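Long-range contacts in putative amidohydrolase (Unidentified, PDB 3MKV), which probably acts as a prolidase of the amidohydrolase superfamily, using a two-zinc centre to hydrolyse dipeptides that end in proline: residues 52-61 with 379-387; 95-103 with 396-406. All coordinates share one frame; numbering follows the deposited sequence. Where two conformers were deposited one is given.

Contact 1 of 2, residues 52-61 with 379-387; sequences VKGKTIMPGL and DVLVVDGNP
Met58 drops its sulfur into a notch on strand 380-383 and the turn beyond it: SD lies 3.9 Å from Val383 CG2 and 4.1 Å from Pro387 CG. With chi1 at 67°, CG stands between the backbone N and the carbonyl carbon, which sets it against Leu381 CB; an extended chi2 (168°) carries SD straight on, the bend coming only at CE. Leu381 answers on the same face, its CD1 reaching 3.9 Å from Leu61 CG, while its CG rests over the bare CA of Gly60. On the other face Ile57 wedges between two valines, CG2 being 3.5 Å from Val380 CG1 and CG1 meeting Val382 CG2. Val382 and Val52 meet tip to tip, and Phe8 of strand 5-9 packs on Ile57, Val380 and Val382. The antiparallel frame is fixed by paired main-chain bonds, Thr56 with Val383 (Thr56 N to Val383 O, 2.9 Å) and Met58 with Leu381; there the C=O...N angle is 172°, so Leu381 N meets Met58 O nearly head-on. Gly60 N also donates to Asp379 O, from above the carbonyl plane. Apart from a doubtfully short Thr56 OG1 to Gly385 O bond, the chemistry implies strands aligned by their amides and sealed by aliphatic groups.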
loop_
_atom_site.group_PDB
_atom_site.type_symbol
_atom_site.label_atom_id
_atom_site.label_comp_id
_atom_site.label_asym_id
_atom_site.label_seq_id
_atom_site.Cartn_x
_atom_site.Cartn_y
_atom_site.Cartn_z
ATOM N N VAL A 52 41.951 35.505 -37.853
ATOM C CA VAL A 52 42.411 34.192 -37.432
ATOM C C VAL A 52 43.907 33.949 -37.646
ATOM O O VAL A 52 44.406 32.867 -37.330
ATOM C CB VAL A 52 41.589 33.077 -38.127
ATOM C CG1 VAL A 52 41.989 31.707 -37.603
ATOM C CG2 VAL A 52 40.101 33.313 -37.915
ATOM N N LYS A 53 44.616 34.946 -38.173
ATOM C CA LYS A 53 46.063 34.833 -38.392
ATOM C C LYS A 53 46.429 33.493 -39.004
ATOM O O LYS A 53 47.369 32.827 -38.554
ATOM C CB LYS A 53 46.844 35.019 -37.087
ATOM C CG LYS A 53 46.988 36.464 -36.628
ATOM C CD LYS A 53 47.862 37.269 -37.591
ATOM C CE LYS A 53 49.312 36.772 -37.614
ATOM N NZ LYS A 53 50.133 37.336 -36.504
ATOM N N GLY A 54 45.671 33.094 -40.022
ATOM C CA GLY A 54 45.950 31.863 -40.753
ATOM C C GLY A 54 45.762 30.591 -39.948
ATOM O O GLY A 54 46.412 29.580 -40.216
ATOM N N LYS A 55 44.875 30.634 -38.958
ATOM C CA LYS A 55 44.538 29.442 -38.187
ATOM C C LYS A 55 43.301 28.770 -38.773
ATOM O O LYS A 55 42.708 29.268 -39.739
ATOM C CB LYS A 55 44.327 29.790 -36.715
ATOM C CG LYS A 55 45.577 29.641 -35.878
ATOM C CD LYS A 55 45.554 30.533 -34.649
ATOM C CE LYS A 55 45.720 31.988 -35.039
ATOM N NZ LYS A 55 46.651 32.696 -34.115
ATOM N N THR A 56 42.911 27.641 -38.188
ATOM C CA THR A 56 41.818 26.846 -38.745
ATOM C C THR A 56 40.466 27.135 -38.103
ATOM O O THR A 56 40.311 27.128 -36.878
ATOM C CB THR A 56 42.113 25.337 -38.672
ATOM O OG1 THR A 56 43.412 25.075 -39.224
ATOM C CG2 THR A 56 41.065 24.561 -39.450
ATOM N N ILE A 57 39.487 27.406 -38.950
ATOM C CA ILE A 57 38.129 27.587 -38.498
ATOM C C ILE A 57 37.355 26.320 -38.844
ATOM O O ILE A 57 37.214 25.966 -40.015
ATOM C CB ILE A 57 37.488 28.824 -39.151
ATOM C CG1 ILE A 57 38.335 30.064 -38.859
ATOM C CG2 ILE A 57 36.058 29.028 -38.650
ATOM C CD1 ILE A 57 37.868 31.315 -39.570
ATOM N N MET A 58 36.878 25.626 -37.815
ATOM C CA MET A 58 36.155 24.369 -38.006
ATOM C C MET A 58 34.846 24.346 -37.210
ATOM O O MET A 58 34.678 25.104 -36.249
ATOM C CB MET A 58 37.036 23.172 -37.612
ATOM C CG MET A 58 37.349 23.097 -36.127
ATOM S SD MET A 58 38.079 21.529 -35.631
ATOM C CE MET A 58 36.714 20.443 -36.025
ATOM N N PRO A 59 33.923 23.448 -37.587
ATOM C CA PRO A 59 32.640 23.374 -36.884
ATOM C C PRO A 59 32.811 22.877 -35.449
ATOM O O PRO A 59 33.795 22.198 -35.138
ATOM C CB PRO A 59 31.843 22.348 -37.689
ATOM C CG PRO A 59 32.643 22.087 -38.935
ATOM C CD PRO A 59 34.052 22.431 -38.643
ATOM N N GLY A 60 31.856 23.223 -34.590
ATOM C CA GLY A 60 31.799 22.690 -33.229
ATOM C C GLY A 60 31.800 21.173 -33.209
ATOM O O GLY A 60 31.164 20.525 -34.048
ATOM N N LEU A 61 32.530 20.596 -32.261
ATOM C CA LEU A 61 32.610 19.144 -32.172
ATOM C C LEU A 61 31.381 18.602 -31.442
ATOM O O LEU A 61 30.800 19.288 -30.597
ATOM C CB LEU A 61 33.866 18.721 -31.431
ATOM C CG LEU A 61 35.212 19.229 -31.928
ATOM C CD1 LEU A 61 36.216 19.133 -30.790
ATOM C CD2 LEU A 61 35.678 18.406 -33.108
ATOM N N ASP A 379 28.020 27.552 -34.063
ATOM C CA ASP A 379 28.912 26.819 -33.179
ATOM C C ASP A 379 30.218 26.693 -33.936
ATOM O O ASP A 379 30.323 25.903 -34.877
ATOM C CB ASP A 379 28.359 25.418 -32.878
ATOM C CG ASP A 379 27.018 25.447 -32.145
ATOM O OD1 ASP A 379 26.433 26.542 -31.951
ATOM O OD2 ASP A 379 26.550 24.354 -31.757
ATOM N N VAL A 380 31.204 27.494 -33.549
ATOM C CA VAL A 380 32.447 27.583 -34.311
ATOM C C VAL A 380 33.668 27.437 -33.426
ATOM O O VAL A 380 33.695 27.932 -32.305
ATOM C CB VAL A 380 32.563 28.940 -35.051
ATOM C CG1 VAL A 380 33.813 28.969 -35.903
ATOM C CG2 VAL A 380 31.336 29.190 -35.904
ATOM N N LEU A 381 34.681 26.757 -33.940
ATOM C CA LEU A 381 35.972 26.680 -33.269
ATOM C C LEU A 381 37.061 27.345 -34.112
ATOM O O LEU A 381 36.971 27.402 -35.345
ATOM C CB LEU A 381 36.373 25.224 -33.023
ATOM C CG LEU A 381 35.414 24.290 -32.297
ATOM C CD1 LEU A 381 36.164 23.009 -31.884
ATOM C CD2 LEU A 381 34.810 24.994 -31.086
ATOM N N VAL A 382 38.092 27.838 -33.438
ATOM C CA VAL A 382 39.320 28.225 -34.117
ATOM C C VAL A 382 40.455 27.413 -33.522
ATOM O O VAL A 382 40.694 27.460 -32.321
ATOM C CB VAL A 382 39.621 29.731 -33.971
ATOM C CG1 VAL A 382 41.099 30.002 -34.222
ATOM C CG2 VAL A 382 38.765 30.530 -34.922
ATOM N N VAL A 383 41.145 26.652 -34.358
ATOM C CA VAL A 383 42.214 25.801 -33.869
ATOM C C VAL A 383 43.582 26.230 -34.386
ATOM O O VAL A 383 43.734 26.654 -35.536
ATOM C CB VAL A 383 41.963 24.335 -34.228
ATOM C CG1 VAL A 383 43.052 23.440 -33.627
ATOM C CG2 VAL A 383 40.582 23.916 -33.738
ATOM N N ASP A 384 44.574 26.131 -33.513
ATOM C CA ASP A 384 45.936 26.399 -33.895
ATOM C C ASP A 384 46.559 25.114 -34.413
ATOM O O ASP A 384 47.320 24.455 -33.707
ATOM C CB ASP A 384 46.728 26.929 -32.705
ATOM C CG ASP A 384 48.139 27.342 -33.082
ATOM O OD1 ASP A 384 48.369 27.692 -34.263
ATOM O OD2 ASP A 384 49.014 27.323 -32.194
ATOM N N GLY A 385 46.220 24.761 -35.649
ATOM C CA GLY A 385 46.710 23.536 -36.261
ATOM C C GLY A 385 45.774 23.097 -37.372
ATOM O O GLY A 385 44.764 23.756 -37.639
ATOM N N ASN A 386 46.106 21.980 -38.019
ATOM C CA ASN A 386 45.288 21.452 -39.117
ATOM C C ASN A 386 44.833 20.005 -38.895
ATOM O O ASN A 386 45.561 19.057 -39.200
ATOM C CB ASN A 386 46.026 21.578 -40.448
ATOM C CG ASN A 386 45.271 20.932 -41.586
ATOM O OD1 ASN A 386 44.415 20.070 -41.371
ATOM N ND2 ASN A 386 45.580 21.347 -42.807
ATOM N N PRO A 387 43.607 19.842 -38.380
ATOM C CA PRO A 387 43.039 18.573 -37.919
ATOM C C PRO A 387 42.972 17.528 -39.027
ATOM O O PRO A 387 43.030 16.324 -38.749
ATOM C CB PRO A 387 41.621 18.960 -37.485
ATOM C CG PRO A 387 41.669 20.430 -37.266
ATOM C CD PRO A 387 42.660 20.959 -38.235
#

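Contact 2 of 2, residues 95-103 with 396-406; sequences RAMLRRGFT and GQGEHIPLVMK
Arg99 reaches from the last turn of helix 83-99 to the loop before strand 403-406. CB itself touches nothing of that segment; with chi1 at -170° CG leaves trans to the backbone N and comes 3.7 Å from Gln397 O. A bend at chi2 then carries CD and NE on to the guanidinium, one face of which is covered by Gln397 O and Gly398 CA. At its end NH1 and NH2 both donate to Ile401 O, at 3.0 Å and 3.2 Å respectively. Neither bond is straight (N-H...O 145° from NH1, 136° from NH2), and the donors differ in approach: NH1 is tilted slightly from the carbonyl plane, NH2 stands well above it. NH1 also lies 3.9 Å from Val404 CG2, and NH2 has a long, weak ion pair with Glu414. Two N-H groups on one carbonyl fix the rotation of the guanidinium. Nearby, Arg100 runs alongside Gln397, but the 2.3 Å from Arg100 NH1 to Gln397 OE1 is too short to trust; a water also links Gln397 OE1 with Ala96 O. Val404 CG1 packs 3.6 Å from Leu98 O. That same carbonyl accepts Gly101 N, and Met97 O accepts Phe102 N, giving a Schellman motif with Gly101 at positive phi. The helix thus ends and turns into strand 102-107, completing the beta-alpha-beta crossover from strand 56-63 that is characteristic of a TIM-barrel amidohydrolase.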
loop_
_atom_site.group_PDB
_atom_site.type_symbol
_atom_site.label_atom_id
_atom_site.label_comp_id
_atom_site.label_asym_id
_atom_site.label_seq_id
_atom_site.Cartn_x
_atom_site.Cartn_y
_atom_site.Cartn_z
ATOM N N ARG A 95 31.452 22.299 -18.188
ATOM C CA ARG A 95 32.259 23.443 -18.585
ATOM C C ARG A 95 33.526 22.990 -19.321
ATOM O O ARG A 95 33.972 23.616 -20.289
ATOM C CB ARG A 95 32.649 24.230 -17.338
ATOM C CG ARG A 95 32.604 25.727 -17.508
ATOM C CD ARG A 95 32.271 26.414 -16.186
ATOM N NE ARG A 95 32.042 27.843 -16.377
ATOM C CZ ARG A 95 33.007 28.710 -16.660
ATOM N NH1 ARG A 95 34.261 28.286 -16.779
ATOM N NH2 ARG A 95 32.721 29.995 -16.824
ATOM N N ALA A 96 34.102 21.887 -18.861
ATOM C CA ALA A 96 35.335 21.395 -19.447
ATOM C C ALA A 96 35.109 20.783 -20.825
ATOM O O ALA A 96 36.024 20.787 -21.657
ATOM C CB ALA A 96 36.007 20.412 -18.517
ATOM N N MET A 97 33.898 20.269 -21.070
ATOM C CA MET A 97 33.574 19.651 -22.362
ATOM C C MET A 97 33.600 20.735 -23.408
ATOM O O MET A 97 34.198 20.572 -24.475
ATOM C CB MET A 97 32.194 18.965 -22.360
ATOM C CG MET A 97 32.061 17.740 -21.440
ATOM S SD MET A 97 30.412 16.983 -21.488
ATOM C CE MET A 97 30.714 15.447 -20.676
ATOM N N LEU A 98 32.952 21.852 -23.081
ATOM C CA LEU A 98 32.877 23.006 -23.961
ATOM C C LEU A 98 34.268 23.566 -24.270
ATOM O O LEU A 98 34.561 23.925 -25.412
ATOM C CB LEU A 98 31.992 24.076 -23.327
ATOM C CG LEU A 98 31.570 25.234 -24.228
ATOM C CD1 LEU A 98 30.981 24.745 -25.561
ATOM C CD2 LEU A 98 30.568 26.130 -23.477
ATOM N N ARG A 99 35.123 23.618 -23.249
ATOM C CA ARG A 99 36.498 24.100 -23.397
ATOM C C ARG A 99 37.306 23.241 -24.359
ATOM O O ARG A 99 38.187 23.746 -25.039
ATOM C CB ARG A 99 37.203 24.164 -22.035
ATOM C CG ARG A 99 38.555 24.888 -22.072
ATOM C CD ARG A 99 38.402 26.284 -22.668
ATOM N NE ARG A 99 39.670 26.880 -23.087
ATOM C CZ ARG A 99 40.144 26.842 -24.333
ATOM N NH1 ARG A 99 39.454 26.229 -25.291
ATOM N NH2 ARG A 99 41.307 27.416 -24.623
ATOM N N ARG A 100 37.010 21.940 -24.396
ATOM C CA ARG A 100 37.642 21.003 -25.333
ATOM C C ARG A 100 37.033 21.099 -26.741
ATOM O O ARG A 100 37.358 20.305 -27.629
ATOM C CB ARG A 100 37.524 19.563 -24.813
ATOM C CG ARG A 100 38.228 19.313 -23.480
ATOM C CD ARG A 100 38.343 17.817 -23.138
ATOM N NE ARG A 100 37.137 17.275 -22.515
ATOM C CZ ARG A 100 36.892 17.292 -21.206
ATOM N NH1 ARG A 100 37.769 17.828 -20.370
ATOM N NH2 ARG A 100 35.767 16.774 -20.730
ATOM N N GLY A 101 36.137 22.055 -26.947
ATOM C CA GLY A 101 35.562 22.265 -28.275
ATOM C C GLY A 101 34.219 21.599 -28.528
ATOM O O GLY A 101 33.633 21.758 -29.594
ATOM N N PHE A 102 33.717 20.849 -27.556
ATOM C CA PHE A 102 32.460 20.146 -27.755
ATOM C C PHE A 102 31.265 21.068 -27.533
ATOM O O PHE A 102 30.923 21.408 -26.402
ATOM C CB PHE A 102 32.401 18.890 -26.886
ATOM C CG PHE A 102 33.421 17.859 -27.269
ATOM C CD1 PHE A 102 33.150 16.934 -28.265
ATOM C CD2 PHE A 102 34.669 17.833 -26.657
ATOM C CE1 PHE A 102 34.093 15.985 -28.632
ATOM C CE2 PHE A 102 35.620 16.886 -27.022
ATOM C CZ PHE A 102 35.328 15.959 -28.015
ATOM N N THR A 103 30.645 21.478 -28.637
ATOM C CA THR A 103 29.579 22.460 -28.586
ATOM C C THR A 103 28.221 21.786 -28.478
ATOM O O THR A 103 27.231 22.417 -28.106
ATOM C CB THR A 103 29.633 23.452 -29.779
ATOM O OG1 THR A 103 29.809 22.739 -31.006
ATOM C CG2 THR A 103 30.793 24.410 -29.613
ATOM N N GLY A 396 44.066 17.166 -25.335
ATOM C CA GLY A 396 44.209 17.865 -24.070
ATOM C C GLY A 396 42.970 18.606 -23.609
ATOM O O GLY A 396 41.852 18.086 -23.652
ATOM N N GLN A 397 43.175 19.844 -23.183
ATOM C CA GLN A 397 42.157 20.593 -22.485
ATOM C C GLN A 397 41.920 21.896 -23.227
ATOM O O GLN A 397 41.641 22.929 -22.618
ATOM C CB GLN A 397 42.626 20.863 -21.055
ATOM C CG GLN A 397 41.653 20.440 -19.974
ATOM C CD GLN A 397 41.013 19.075 -20.227
ATOM O OE1 GLN A 397 39.807 18.986 -20.471
ATOM N NE2 GLN A 397 41.812 18.011 -20.159
ATOM N N GLY A 398 42.040 21.841 -24.551
ATOM C CA GLY A 398 41.835 23.009 -25.404
ATOM C C GLY A 398 43.041 23.928 -25.563
ATOM O O GLY A 398 42.882 25.114 -25.828
ATOM N N GLU A 399 44.250 23.387 -25.417
ATOM C CA GLU A 399 45.461 24.218 -25.475
ATOM C C GLU A 399 45.624 24.903 -26.822
ATOM O O GLU A 399 46.068 26.051 -26.898
ATOM C CB GLU A 399 46.726 23.412 -25.142
ATOM C CG GLU A 399 46.932 23.162 -23.651
ATOM C CD GLU A 399 45.980 22.112 -23.102
ATOM O OE1 GLU A 399 45.532 21.235 -23.882
ATOM O OE2 GLU A 399 45.680 22.162 -21.890
ATOM N N HIS A 400 45.267 24.197 -27.884
ATOM C CA HIS A 400 45.421 24.731 -29.226
ATOM C C HIS A 400 44.059 25.049 -29.801
ATOM O O HIS A 400 43.820 24.870 -30.994
ATOM C CB HIS A 400 46.153 23.730 -30.115
ATOM C CG HIS A 400 47.449 23.258 -29.541
ATOM N ND1 HIS A 400 48.534 24.093 -29.373
ATOM C CD2 HIS A 400 47.835 22.039 -29.092
ATOM C CE1 HIS A 400 49.534 23.406 -28.849
ATOM N NE2 HIS A 400 49.137 22.159 -28.669
ATOM N N ILE A 401 43.166 25.504 -28.929
ATOM C CA ILE A 401 41.821 25.885 -29.320
ATOM C C ILE A 401 41.494 27.227 -28.687
ATOM O O ILE A 401 40.706 27.304 -27.750
ATOM C CB ILE A 401 40.776 24.825 -28.907
ATOM C CG1 ILE A 401 41.247 23.420 -29.299
ATOM C CG2 ILE A 401 39.425 25.121 -29.544
ATOM C CD1 ILE A 401 40.141 22.383 -29.324
ATOM N N PRO A 402 42.129 28.290 -29.195
ATOM C CA PRO A 402 42.006 29.674 -28.736
ATOM C C PRO A 402 40.584 30.230 -28.718
ATOM O O PRO A 402 40.284 31.095 -27.896
ATOM C CB PRO A 402 42.848 30.459 -29.752
ATOM C CG PRO A 402 43.034 29.523 -30.917
ATOM C CD PRO A 402 43.080 28.167 -30.311
ATOM N N LEU A 403 39.720 29.771 -29.617
ATOM C CA LEU A 403 38.357 30.316 -29.678
ATOM C C LEU A 403 37.265 29.247 -29.748
ATOM O O LEU A 403 37.364 28.295 -30.523
ATOM C CB LEU A 403 38.216 31.306 -30.842
ATOM C CG LEU A 403 36.887 32.068 -30.906
ATOM C CD1 LEU A 403 37.090 33.478 -31.456
ATOM C CD2 LEU A 403 35.814 31.307 -31.704
ATOM N N VAL A 404 36.232 29.417 -28.920
ATOM C CA VAL A 404 35.097 28.501 -28.884
ATOM C C VAL A 404 33.775 29.269 -28.891
ATOM O O VAL A 404 33.474 30.003 -27.960
ATOM C CB VAL A 404 35.132 27.576 -27.648
ATOM C CG1 VAL A 404 33.889 26.669 -27.632
ATOM C CG2 VAL A 404 36.415 26.742 -27.627
ATOM N N MET A 405 32.994 29.086 -29.951
ATOM C CA MET A 405 31.752 29.818 -30.144
ATOM C C MET A 405 30.579 28.844 -30.155
ATOM O O MET A 405 30.570 27.899 -30.939
ATOM C CB MET A 405 31.801 30.603 -31.472
ATOM C CG MET A 405 30.570 31.456 -31.770
ATOM S SD MET A 405 30.706 32.551 -33.216
ATOM C CE MET A 405 29.858 31.648 -34.472
ATOM N N LYS A 406 29.588 29.075 -29.299
ATOM C CA LYS A 406 28.372 28.288 -29.269
ATOM C C LYS A 406 27.184 29.211 -29.387
ATOM O O LYS A 406 27.100 30.147 -28.623
ATOM C CB LYS A 406 28.282 27.448 -27.993
ATOM C CG LYS A 406 26.878 26.980 -27.626
ATOM C CD LYS A 406 26.827 26.518 -26.176
ATOM C CE LYS A 406 25.410 26.480 -25.637
ATOM N NZ LYS A 406 25.377 26.095 -24.201
HETATM O O HOH W 1 38.857 21.913 -20.579
#

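In the fold
Contacts 1 and 2 have centres 11 Å apart and are joined through the sheet, where strand 380-383 lies beside strand 403-406. Val380 O is 2.7 Å from Met405 N and Asp384 N is 2.9 Å from His400 O, both probable hydrogen bonds, so the later segments of the two contacts are stitched together. Their earlier segments also meet, Gly60 CA lying 3.0 Å from Thr103 OG1. Contact 1 is centred about 21 Å from the centre of the chain and contact 2 about 15 Å. Neither contains a zinc ligand, but the chain of 52-61 continues directly to His65 and His67, which bind one zinc ion.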